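Local coordinates for protein glucose 1-dehydrogenase (Haloferax mediterranei, PDB 2B5W) that catalyses the zinc-dependent oxidation of D-glucose and related aldoses with NAD(+) or, preferentially, NADP(+) as electron acceptor, at residues K193-D196 / K197-N201; Y225-S228 / R229-P232; E234-P237 / D238-Q242; A256-S259 / V260-L263; F287-E290 / M291-N295. The protein carries 1 engineered substitution. All coordinates share one frame; numbering follows the deposited sequence.

Interaction 1: K193-D196 / K197-N201; sequences KVDD and KGYEN. With K (potassium ion), chain E.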
# COMPACT_ATOMS: atom_id res chain seq x y z
N LYS A 193 -7.63 1.05 20.14
CA LYS A 193 -7.38 0.55 21.48
C LYS A 193 -7.97 -0.83 21.67
O LYS A 193 -7.43 -1.66 22.42
CB LYS A 193 -7.98 1.53 22.49
CG LYS A 193 -7.68 1.18 23.93
CD LYS A 193 -8.17 2.28 24.84
CE LYS A 193 -7.97 1.96 26.32
NZ LYS A 193 -6.58 2.19 26.68
N VAL A 194 -9.13 -1.08 21.03
CA VAL A 194 -9.82 -2.36 21.18
C VAL A 194 -9.64 -3.33 20.02
O VAL A 194 -10.20 -4.44 20.04
CB VAL A 194 -11.35 -2.18 21.52
CG1 VAL A 194 -11.51 -1.40 22.79
CG2 VAL A 194 -12.11 -1.56 20.38
N ASP A 195 -8.82 -2.93 19.05
CA ASP A 195 -8.58 -3.70 17.84
C ASP A 195 -7.98 -5.06 18.20
O ASP A 195 -7.14 -5.16 19.10
CB ASP A 195 -7.66 -2.88 16.91
CG ASP A 195 -7.51 -3.43 15.50
OD1 ASP A 195 -7.17 -4.60 15.30
OD2 ASP A 195 -7.63 -2.65 14.51
N ASP A 196 -8.44 -6.10 17.49
CA ASP A 196 -7.92 -7.46 17.65
C ASP A 196 -6.41 -7.58 17.40
O ASP A 196 -5.81 -8.56 17.84
CB ASP A 196 -8.66 -8.44 16.71
CG ASP A 196 -10.15 -8.65 17.06
OD1 ASP A 196 -10.57 -8.43 18.22
OD2 ASP A 196 -10.97 -9.06 16.20
N LYS A 197 -5.77 -6.63 16.70
CA LYS A 197 -4.32 -6.63 16.54
C LYS A 197 -3.56 -6.50 17.87
O LYS A 197 -2.35 -6.80 17.94
CB LYS A 197 -3.84 -5.49 15.62
CG LYS A 197 -4.27 -5.60 14.16
CD LYS A 197 -3.41 -6.52 13.38
CE LYS A 197 -3.92 -6.73 11.96
NZ LYS A 197 -5.14 -7.58 11.92
N GLY A 198 -4.20 -5.96 18.90
CA GLY A 198 -3.58 -5.87 20.22
C GLY A 198 -2.45 -4.88 20.30
O GLY A 198 -1.32 -5.19 20.74
N TYR A 199 -2.73 -3.67 19.88
CA TYR A 199 -1.77 -2.57 20.03
C TYR A 199 -1.54 -2.27 21.51
O TYR A 199 -2.45 -2.38 22.32
CB TYR A 199 -2.28 -1.30 19.40
CG TYR A 199 -2.50 -1.44 17.93
CD1 TYR A 199 -1.41 -1.37 17.05
CD2 TYR A 199 -3.77 -1.56 17.39
CE1 TYR A 199 -1.59 -1.48 15.67
CE2 TYR A 199 -3.95 -1.67 15.99
CZ TYR A 199 -2.84 -1.63 15.15
OH TYR A 199 -2.98 -1.73 13.75
N GLU A 200 -0.29 -1.97 21.81
CA GLU A 200 0.17 -1.72 23.18
C GLU A 200 0.34 -0.23 23.45
O GLU A 200 0.08 0.22 24.57
CB GLU A 200 1.50 -2.46 23.41
CG GLU A 200 1.38 -3.97 23.24
CD GLU A 200 2.71 -4.69 23.40
OE1 GLU A 200 3.72 -4.04 23.75
OE2 GLU A 200 2.73 -5.92 23.18
N ASN A 201 0.79 0.52 22.46
CA ASN A 201 1.15 1.93 22.61
C ASN A 201 0.45 2.76 21.55
O ASN A 201 0.60 2.52 20.34
CB ASN A 201 2.65 2.13 22.51
CG ASN A 201 3.39 1.35 23.55
OD1 ASN A 201 4.16 0.45 23.23
ND2 ASN A 201 3.11 1.64 24.78
K K E . 0.14 -6.95 18.99
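Asp195 closes on Lys197 and Gly198 in a local polar turn, an Asx turn laid over a type I beta turn, where the chain leaves helix 183-194 and heads for strand 201-206. Two bonds are the evidence. Asp195 OD1 accepts the backbone N-H of Lys197 at 2.8 Å, almost straight at 172° and on the anti side of the carboxylate. Gly198 N bonds to Asp195 O at 3.1 Å, standing above the carbonyl plane. A chi1 of -170°, which sets CG opposite the backbone N, places the carboxylate on the side of the oncoming peptide. Lys197 runs alongside it, its CG 3.3 Å from Asp195 OD1. Tyr199 CE2 comes to 4.0 Å from Asp195 CG, the ring and carboxylate planes turned 81° apart. The hydroxyl of Tyr163 is hydrogen-bonded to both Asp195 OD2 and Tyr199 OH. An exchange of Asp195 for alanine is likely to leave Lys197 N without this acceptor and the Tyr163 hydroxyl short of one partner. The turn also presents two carbonyls to a potassium ion, Lys197 O at 2.7 Å and Gly198 O at 2.9 Å; Asp172 OD1 and Pro173 O complete the site. Helix 149-164 packs on the turn through Leu159 and Tyr163, helix 306-318 touches Asp196 through Lys318, and Asn201 is backbone-bonded to Ala176 of strand 175-179.

Interaction 2: Y225-S228 / R229-P232; sequences YVDS and RQTP. With NAP (NADP nicotinamide-adenine-dinucleotide phosphate), chain I.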
# COMPACT_ATOMS: atom_id res chain seq x y z
N TYR A 225 -0.60 12.28 23.53
CA TYR A 225 -0.90 13.44 22.70
C TYR A 225 0.38 14.01 22.11
O TYR A 225 1.33 14.34 22.83
CB TYR A 225 -1.69 14.52 23.48
CG TYR A 225 -1.77 15.86 22.78
CD1 TYR A 225 -2.29 15.99 21.49
CD2 TYR A 225 -1.30 17.04 23.38
CE1 TYR A 225 -2.35 17.21 20.85
CE2 TYR A 225 -1.36 18.24 22.75
CZ TYR A 225 -1.89 18.34 21.46
OH TYR A 225 -1.96 19.55 20.82
N VAL A 226 0.43 14.05 20.79
CA VAL A 226 1.56 14.60 20.04
C VAL A 226 1.12 15.89 19.39
O VAL A 226 0.30 15.94 18.48
CB VAL A 226 2.12 13.59 18.99
CG1 VAL A 226 3.37 14.18 18.31
CG2 VAL A 226 2.43 12.28 19.63
N ASP A 227 1.67 17.00 19.89
CA ASP A 227 1.39 18.29 19.34
C ASP A 227 2.36 18.53 18.20
O ASP A 227 3.55 18.55 18.42
CB ASP A 227 1.61 19.34 20.44
CG ASP A 227 1.36 20.74 20.00
OD1 ASP A 227 1.15 21.06 18.80
OD2 ASP A 227 1.32 21.66 20.88
N SER A 228 1.83 18.65 16.99
CA SER A 228 2.63 18.74 15.78
C SER A 228 3.45 20.02 15.70
O SER A 228 4.40 20.10 14.92
CB SER A 228 1.75 18.64 14.56
OG SER A 228 0.85 19.71 14.41
N ARG A 229 3.05 21.02 16.46
CA ARG A 229 3.83 22.28 16.57
C ARG A 229 5.14 22.08 17.32
O ARG A 229 6.10 22.84 17.17
CB ARG A 229 2.97 23.33 17.23
CG ARG A 229 1.67 23.65 16.46
CD ARG A 229 0.72 24.52 17.19
NE ARG A 229 0.33 23.88 18.44
CZ ARG A 229 -0.31 24.49 19.42
NH1 ARG A 229 -0.68 25.75 19.29
NH2 ARG A 229 -0.61 23.81 20.51
N GLN A 230 5.18 21.07 18.17
CA GLN A 230 6.37 20.65 18.89
C GLN A 230 7.14 19.52 18.22
O GLN A 230 8.39 19.56 18.16
CB GLN A 230 5.95 20.16 20.26
CG GLN A 230 5.29 21.21 21.12
CD GLN A 230 6.24 22.34 21.45
OE1 GLN A 230 7.41 22.10 21.78
NE2 GLN A 230 5.75 23.56 21.34
N THR A 231 6.41 18.51 17.77
CA THR A 231 6.98 17.30 17.22
C THR A 231 6.31 16.99 15.89
O THR A 231 5.20 16.45 15.89
CB THR A 231 6.78 16.13 18.17
OG1 THR A 231 7.35 16.43 19.45
CG2 THR A 231 7.53 14.89 17.67
N PRO A 232 6.95 17.32 14.77
CA PRO A 232 6.47 16.91 13.46
C PRO A 232 6.52 15.41 13.31
O PRO A 232 7.23 14.73 14.01
CB PRO A 232 7.46 17.55 12.49
CG PRO A 232 8.16 18.63 13.28
CD PRO A 232 8.18 18.14 14.68
PA NAP I . -11.88 17.45 11.05
O1A NAP I . -11.70 18.66 10.26
O2A NAP I . -12.97 17.58 12.12
O5B NAP I . -10.54 17.04 11.78
C5B NAP I . -9.26 17.22 11.24
C4B NAP I . -8.42 17.46 12.48
O4B NAP I . -7.07 17.41 12.10
C3B NAP I . -8.68 18.82 13.14
O3B NAP I . -9.09 18.71 14.50
C2B NAP I . -7.34 19.55 13.01
O2B NAP I . -6.95 20.30 14.15
C1B NAP I . -6.37 18.42 12.79
N9A NAP I . -5.23 18.84 12.00
C8A NAP I . -5.26 19.37 10.73
N7A NAP I . -3.99 19.64 10.35
C5A NAP I . -3.16 19.33 11.40
C6A NAP I . -1.78 19.41 11.60
N6A NAP I . -0.93 19.92 10.69
N1A NAP I . -1.25 18.99 12.80
C2A NAP I . -2.05 18.48 13.80
N3A NAP I . -3.42 18.40 13.62
C4A NAP I . -3.95 18.81 12.44
O3 NAP I . -12.40 16.25 10.14
PN NAP I . -12.91 14.76 10.51
O1N NAP I . -12.18 14.19 11.68
O2N NAP I . -14.40 14.64 10.45
O5D NAP I . -12.22 14.26 9.16
C5D NAP I . -10.82 14.06 9.10
C4D NAP I . -10.36 13.94 7.65
O4D NAP I . -10.94 12.75 7.10
C3D NAP I . -10.81 15.09 6.75
O3D NAP I . -9.79 15.47 5.86
C2D NAP I . -12.01 14.50 6.02
O2D NAP I . -12.33 15.12 4.80
C1D NAP I . -11.57 13.05 5.86
N1N NAP I . -12.64 12.05 5.73
C2N NAP I . -12.44 11.12 4.76
C3N NAP I . -13.33 10.10 4.62
C7N NAP I . -12.94 9.02 3.64
O7N NAP I . -13.98 8.13 3.41
N7N NAP I . -11.69 9.02 3.10
C4N NAP I . -14.47 9.99 5.43
C5N NAP I . -14.65 10.93 6.43
C6N NAP I . -13.70 11.96 6.59
P2B NAP I . -7.35 21.89 14.33
O1X NAP I . -8.77 22.08 14.50
O2X NAP I . -6.52 22.30 15.56
O3X NAP I . -6.86 22.67 13.10
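Asp227 and Arg229 form the charged part of this local contact at the end of strand 224-227, where the chain turns into the loop before helix 236-239. Arg229 grips the carboxylate side-on with two nitrogens. Its NE meets the syn lone pair of Asp227 OD1 at 3.0 Å, in the guanidinium plane and nearly straight (177°). NH2 reaches Asp227 OD2 at 2.9 Å but is tilted, the oxygen lying 25° out of that plane. Asp209 forms a second salt bridge with Arg229 NH2. Bonds from backbone N-H groups come next. Arg229 N reaches Asp227 OD1 at 3.0 Å from above the carboxylate, an Asx turn. Asp227 O accepts from both Gln230 N (3.0 Å) and Thr231 N (2.9 Å). A CA-H...O contact of 3.4 Å joins Ser228 CA to Thr231 O, which is buried without another partner. Apolar contact is small: Val226 CG1 meets Thr231 CB at 3.9 Å. To the cofactor, Ser228 OG donates a 2.7 Å hydrogen bond to N1A of NADP, from the crowded position between its backbone N and carbonyl carbon (chi1 65°). The doubly used carboxylate oxygen and carbonyl are consistent with a turn that keeps the serine hydroxyl directed at N1A.

Interaction 3: E234-P237 / D238-Q242; sequences EDVP and DVYEQ. With K (potassium ion), chain G.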
# COMPACT_ATOMS: atom_id res chain seq x y z
N GLU A 234 7.77 13.43 11.14
CA GLU A 234 9.08 12.83 10.86
C GLU A 234 10.00 12.71 12.10
O GLU A 234 10.92 11.89 12.12
CB GLU A 234 9.76 13.52 9.66
CG GLU A 234 10.35 14.89 9.94
CD GLU A 234 9.40 16.03 9.67
OE1 GLU A 234 8.16 15.81 9.59
OE2 GLU A 234 9.90 17.17 9.54
N ASP A 235 9.74 13.53 13.13
CA ASP A 235 10.52 13.50 14.38
C ASP A 235 9.96 12.53 15.42
O ASP A 235 10.55 12.30 16.47
CB ASP A 235 10.53 14.89 15.04
CG ASP A 235 11.36 15.92 14.31
OD1 ASP A 235 11.94 15.61 13.25
OD2 ASP A 235 11.48 17.08 14.75
N VAL A 236 8.79 11.96 15.14
CA VAL A 236 8.15 11.11 16.13
C VAL A 236 8.98 9.89 16.53
O VAL A 236 8.99 9.54 17.70
CB VAL A 236 6.69 10.76 15.66
CG1 VAL A 236 6.11 9.58 16.40
CG2 VAL A 236 5.80 11.98 15.75
N PRO A 237 9.64 9.18 15.60
CA PRO A 237 10.49 8.06 15.99
C PRO A 237 11.57 8.42 17.02
O PRO A 237 11.82 7.61 17.92
CB PRO A 237 11.11 7.61 14.67
CG PRO A 237 10.04 7.98 13.67
CD PRO A 237 9.53 9.30 14.13
N ASP A 238 12.13 9.61 16.92
CA ASP A 238 13.19 10.04 17.85
C ASP A 238 12.61 10.37 19.23
O ASP A 238 13.12 9.93 20.25
CB ASP A 238 13.97 11.22 17.34
CG ASP A 238 15.02 11.58 18.37
OD1 ASP A 238 15.89 10.73 18.65
OD2 ASP A 238 15.05 12.68 18.97
N VAL A 239 11.53 11.13 19.23
CA VAL A 239 10.91 11.64 20.46
C VAL A 239 10.14 10.53 21.15
O VAL A 239 10.19 10.39 22.38
CB VAL A 239 10.03 12.87 20.19
CG1 VAL A 239 9.32 13.35 21.49
CG2 VAL A 239 10.83 14.01 19.57
N TYR A 240 9.45 9.71 20.36
CA TYR A 240 8.62 8.66 20.90
C TYR A 240 9.14 7.30 20.44
O TYR A 240 10.13 6.81 20.99
CB TYR A 240 7.13 8.91 20.52
CG TYR A 240 6.63 10.21 21.12
CD1 TYR A 240 6.40 10.30 22.50
CD2 TYR A 240 6.45 11.33 20.36
CE1 TYR A 240 6.00 11.48 23.06
CE2 TYR A 240 6.05 12.52 20.92
CZ TYR A 240 5.83 12.58 22.28
OH TYR A 240 5.43 13.79 22.79
N GLU A 241 8.50 6.71 19.42
CA GLU A 241 8.96 5.47 18.80
C GLU A 241 8.44 5.38 17.36
O GLU A 241 7.58 6.15 16.96
CB GLU A 241 8.46 4.24 19.57
CG GLU A 241 6.94 4.12 19.63
CD GLU A 241 6.46 2.92 20.43
OE1 GLU A 241 6.93 1.78 20.22
OE2 GLU A 241 5.60 3.11 21.32
N GLN A 242 8.99 4.45 16.60
CA GLN A 242 8.45 4.19 15.26
C GLN A 242 7.09 3.54 15.40
O GLN A 242 6.87 2.74 16.31
CB GLN A 242 9.36 3.24 14.50
CG GLN A 242 10.83 3.61 14.50
CD GLN A 242 11.63 2.53 13.82
OE1 GLN A 242 12.01 1.53 14.43
NE2 GLN A 242 11.80 2.69 12.56
K K G . 12.76 6.95 20.40
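Val236 and Tyr240 stand one helical turn apart, Val236 CG1 4.3 Å from Tyr240 CB. The tyrosine ring projects beyond, its CG anti to the carbonyl carbon (chi1 -63°), and the neighbouring Val239 CG1 sits 3.4 Å above one face, displaced toward the rim. Further round the turn, Pro237 CB meets Gln242 CG at 4.0 Å, the extended glutamine then carrying its amide away from the proline. Beneath these side chains run the helical bonds of the short helix 236-239. Val239 N approaches Asp235 O almost along the C=O axis at 3.2 Å. Tyr240 N to Val236 O is shorter, 2.7 Å, with the donor tilted 20° from the carbonyl plane. Where the helix gives way at Tyr240, three carbonyls turn to one potassium ion: Pro237 O at 2.7 Å, Asp238 O at 3.0 Å and Tyr240 O at 2.7 Å. The cation thus lies against the helix C-terminus, where its charge would probably be favoured by the helix dipole. The contact is at the surface, but its inner side is engaged: Val236 packs on Phe177 of strand 175-179, Tyr240 lies against Thr224 and Val226 of strand 224-227, and Glu241 OE2 is hydrogen-bonded to Tyr203 OH of strand 201-206.

Interaction 4: A256-S259 / V260-L263; sequences AIQS and VQAL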
# COMPACT_ATOMS: atom_id res chain seq x y z
N ALA A 256 0.89 12.74 4.65
CA ALA A 256 0.99 11.60 3.73
C ALA A 256 2.45 11.28 3.43
O ALA A 256 2.87 10.13 3.51
CB ALA A 256 0.22 11.88 2.45
N ILE A 257 3.25 12.31 3.16
CA ILE A 257 4.67 12.15 2.84
C ILE A 257 5.51 11.72 4.02
O ILE A 257 6.32 10.80 3.95
CB ILE A 257 5.25 13.49 2.30
CG1 ILE A 257 4.45 14.01 1.10
CG2 ILE A 257 6.74 13.33 2.00
CD1 ILE A 257 4.48 13.13 -0.13
N GLN A 258 5.30 12.38 5.16
CA GLN A 258 6.14 12.14 6.31
C GLN A 258 5.79 10.90 7.08
O GLN A 258 6.63 10.41 7.83
CB GLN A 258 6.13 13.35 7.25
CG GLN A 258 6.75 14.61 6.61
CD GLN A 258 8.17 14.39 6.08
OE1 GLN A 258 8.95 13.62 6.64
NE2 GLN A 258 8.51 15.10 5.01
N SER A 259 4.59 10.37 6.87
CA SER A 259 4.17 9.15 7.54
C SER A 259 5.16 8.04 7.25
O SER A 259 5.45 7.23 8.10
CB SER A 259 2.77 8.71 7.10
OG SER A 259 2.69 8.43 5.71
N VAL A 260 5.69 8.01 6.03
CA VAL A 260 6.64 6.98 5.66
C VAL A 260 7.87 6.99 6.57
O VAL A 260 8.42 5.96 6.89
CB VAL A 260 7.03 7.15 4.17
CG1 VAL A 260 8.23 6.29 3.77
CG2 VAL A 260 5.79 6.78 3.32
N GLN A 261 8.29 8.19 6.99
CA GLN A 261 9.44 8.30 7.87
C GLN A 261 9.12 7.92 9.32
O GLN A 261 10.01 7.49 10.04
CB GLN A 261 10.03 9.72 7.83
CG GLN A 261 10.42 10.20 6.43
CD GLN A 261 11.35 9.25 5.67
OE1 GLN A 261 11.16 9.05 4.45
NE2 GLN A 261 12.33 8.68 6.35
N ALA A 262 7.85 8.05 9.72
CA ALA A 262 7.46 7.71 11.09
C ALA A 262 7.10 6.22 11.25
O ALA A 262 7.10 5.70 12.33
CB ALA A 262 6.30 8.55 11.53
N LEU A 263 6.86 5.52 10.13
CA LEU A 263 6.52 4.10 10.20
C LEU A 263 7.69 3.27 10.64
O LEU A 263 8.84 3.50 10.23
CB LEU A 263 6.05 3.59 8.82
CG LEU A 263 4.67 3.97 8.32
CD1 LEU A 263 4.49 3.50 6.90
CD2 LEU A 263 3.59 3.37 9.22
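Gln258 bends forward to Gln261 in the last turns of helix 253-262, its OE1 3.7 Å from Gln261 CG. Both glutamines are bent at the second torsion, and in Gln258 that bend (chi2 -55°) is what brings the amide oxygen along the helix to the methylene of Gln261. Val260 spreads its two methyls from a CB resting 3.7 Å from Ile257 O. At the end of the helix Leu263 reaches back: with its CG anti to the carbonyl carbon (chi1 -74°), that atom comes within 3.4 Å of Ser259 O, and CD1 follows. Ala262 CB lies 3.8 Å from the same carbonyl oxygen. Ser259 was modelled in two conformers; in one, OG bonds to Ala256 O from above the carbonyl plane, a bond that is doubtful as a constant feature.

The backbone changes character beneath these groups. Ala262 N still makes a regular helical bond to Gln258 O, 3.3 Å and in the carbonyl plane, but Ser259 O is shared by an i+3 bond from Ala262 N (3.0 Å) and an i+4 bond from Leu263 N (3.0 Å), both weak. Lys296 NZ then takes up Val260 O and Leu263 O. On the dimer side Ala256 packs on His288 and Ile257 on Ala284, both of the second subunit.

Strand 243-248, this helix and the parallel, adjacent strand 267-271 make a beta-alpha-beta crossover, the repeating unit of the Rossmann fold that here carries NADP.

Interaction 5: F287-E290 / M291-N295; sequences FHRE and MVLHN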
# COMPACT_ATOMS: atom_id res chain seq x y z
N PHE A 287 11.68 9.36 0.62
CA PHE A 287 10.33 8.76 0.63
C PHE A 287 10.38 7.40 -0.07
O PHE A 287 10.01 6.38 0.49
CB PHE A 287 9.36 9.71 -0.07
CG PHE A 287 8.03 9.12 -0.37
CD1 PHE A 287 7.00 9.21 0.56
CD2 PHE A 287 7.78 8.47 -1.58
CE1 PHE A 287 5.73 8.69 0.28
CE2 PHE A 287 6.52 7.92 -1.84
CZ PHE A 287 5.50 8.03 -0.90
N HIS A 288 10.87 7.42 -1.30
CA HIS A 288 10.91 6.24 -2.17
C HIS A 288 11.78 5.16 -1.57
O HIS A 288 11.35 4.03 -1.42
CB HIS A 288 11.45 6.71 -3.52
CG HIS A 288 11.45 5.68 -4.61
ND1 HIS A 288 11.73 6.03 -5.92
CD2 HIS A 288 11.22 4.35 -4.61
CE1 HIS A 288 11.64 4.95 -6.68
NE2 HIS A 288 11.32 3.92 -5.92
N ARG A 289 13.02 5.49 -1.16
CA ARG A 289 13.93 4.49 -0.65
C ARG A 289 13.44 3.82 0.67
O ARG A 289 13.59 2.63 0.86
CB ARG A 289 15.33 5.10 -0.44
CG ARG A 289 16.35 4.13 0.02
CD ARG A 289 17.75 4.71 0.18
NE ARG A 289 17.82 5.63 1.32
CZ ARG A 289 17.75 6.95 1.26
NH1 ARG A 289 17.63 7.60 0.10
NH2 ARG A 289 17.81 7.65 2.39
N GLU A 290 12.88 4.63 1.56
CA GLU A 290 12.37 4.13 2.83
C GLU A 290 11.20 3.18 2.61
O GLU A 290 11.11 2.16 3.28
CB GLU A 290 11.94 5.30 3.69
CG GLU A 290 11.53 4.92 5.11
CD GLU A 290 12.61 4.16 5.89
OE1 GLU A 290 13.83 4.30 5.62
OE2 GLU A 290 12.25 3.41 6.81
N MET A 291 10.34 3.48 1.64
CA MET A 291 9.24 2.55 1.33
C MET A 291 9.77 1.20 0.94
O MET A 291 9.27 0.12 1.31
CB MET A 291 8.36 3.05 0.19
CG MET A 291 7.52 4.22 0.48
SD MET A 291 6.02 3.82 1.40
CE MET A 291 5.03 2.74 0.26
N VAL A 292 10.81 1.20 0.10
CA VAL A 292 11.31 -0.02 -0.46
C VAL A 292 12.17 -0.81 0.52
O VAL A 292 11.91 -1.99 0.79
CB VAL A 292 12.14 0.30 -1.74
CG1 VAL A 292 12.88 -0.95 -2.27
CG2 VAL A 292 11.22 0.90 -2.80
N LEU A 293 13.21 -0.18 1.04
CA LEU A 293 14.14 -0.89 1.89
C LEU A 293 13.53 -1.46 3.18
O LEU A 293 14.07 -2.41 3.74
CB LEU A 293 15.35 0.01 2.22
CG LEU A 293 16.27 0.32 1.02
CD1 LEU A 293 17.56 0.96 1.52
CD2 LEU A 293 16.59 -0.89 0.20
N HIS A 294 12.41 -0.89 3.62
CA HIS A 294 11.76 -1.35 4.83
C HIS A 294 10.35 -1.88 4.58
O HIS A 294 9.54 -1.95 5.50
CB HIS A 294 11.80 -0.25 5.90
CG HIS A 294 13.11 -0.19 6.63
ND1 HIS A 294 13.56 0.97 7.23
CD2 HIS A 294 14.03 -1.15 6.92
CE1 HIS A 294 14.72 0.73 7.84
NE2 HIS A 294 15.02 -0.55 7.67
N ASN A 295 10.08 -2.27 3.34
CA ASN A 295 8.86 -3.00 3.02
C ASN A 295 7.62 -2.33 3.59
O ASN A 295 6.80 -3.00 4.24
CB ASN A 295 8.91 -4.44 3.60
CG ASN A 295 10.07 -5.31 3.07
OD1 ASN A 295 11.08 -5.57 3.80
ND2 ASN A 295 9.91 -5.81 1.88
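Phe287 has Met291 over one face: Met291 SD lies 5.2 Å from the ring centroid and 25° off its normal, a Met-aromatic contact at some distance. His288 is met at its edge, CD2 3.9 Å from Val292 CG2, the two side chains side by side. The ring of His294 is also used at the edge: ND1 donates, in the ring plane, to Glu290 OE2 at 2.8 Å, close to straight (168°) and on the syn side of the carboxylate but tilted well out of its plane. A bend in Glu290 at chi2 (57°) turns the carboxylate along the helix toward that ring, and Lys296 NZ forms a salt bridge with the same oxygen. Since the other ring nitrogen, NE2, is hydrogen-bonded to the backbone N of Asp109 of the second subunit, a neutral imidazole protonated at ND1 is consistent with the pattern. Replacing Glu290 with alanine would probably leave His294 ND1 without its acceptor and the charge of Lys296 without this mate.

Arg289 CG packs on Leu293 CD1 at 3.7 Å, while its guanidinium continues to Asp277 of the second subunit. The helix ends in a Schellman motif: Asn295, with positive phi, gives its N to Val292 O at 3.2 Å, and Lys296 N bonds to Met291 O.

Helix 284-293 lies between two partners. Helix 253-262 packs on Phe287, Glu290 and Met291 through Val260, and the second subunit meets it at His288, bonded to Glu248, and at Val292, against Gly273; Val292 also touches an NADP molecule, probably the one held by the second subunit.

How the interactions relate
All five contacts are local, within the nucleotide-binding half of the chain, yet their settings differ. Interaction 3 is a surface contact, interaction 4 is buried, and the other three are partly so. Interactions 1 and 3 both offer carbonyls to potassium, one from a turn and one from a helix end, and meet where Asn201 CB touches Glu241 OE2. Interaction 2 faces the cofactor and relies on charge; its Thr231 packs against Val236 and Val239 of interaction 3. Pro237 in turn rests on Ala262 of interaction 4. Interactions 4 and 5 pack on each other and both touch the second subunit, interaction 5 mixing apolar chemistry with polar links across the dimer.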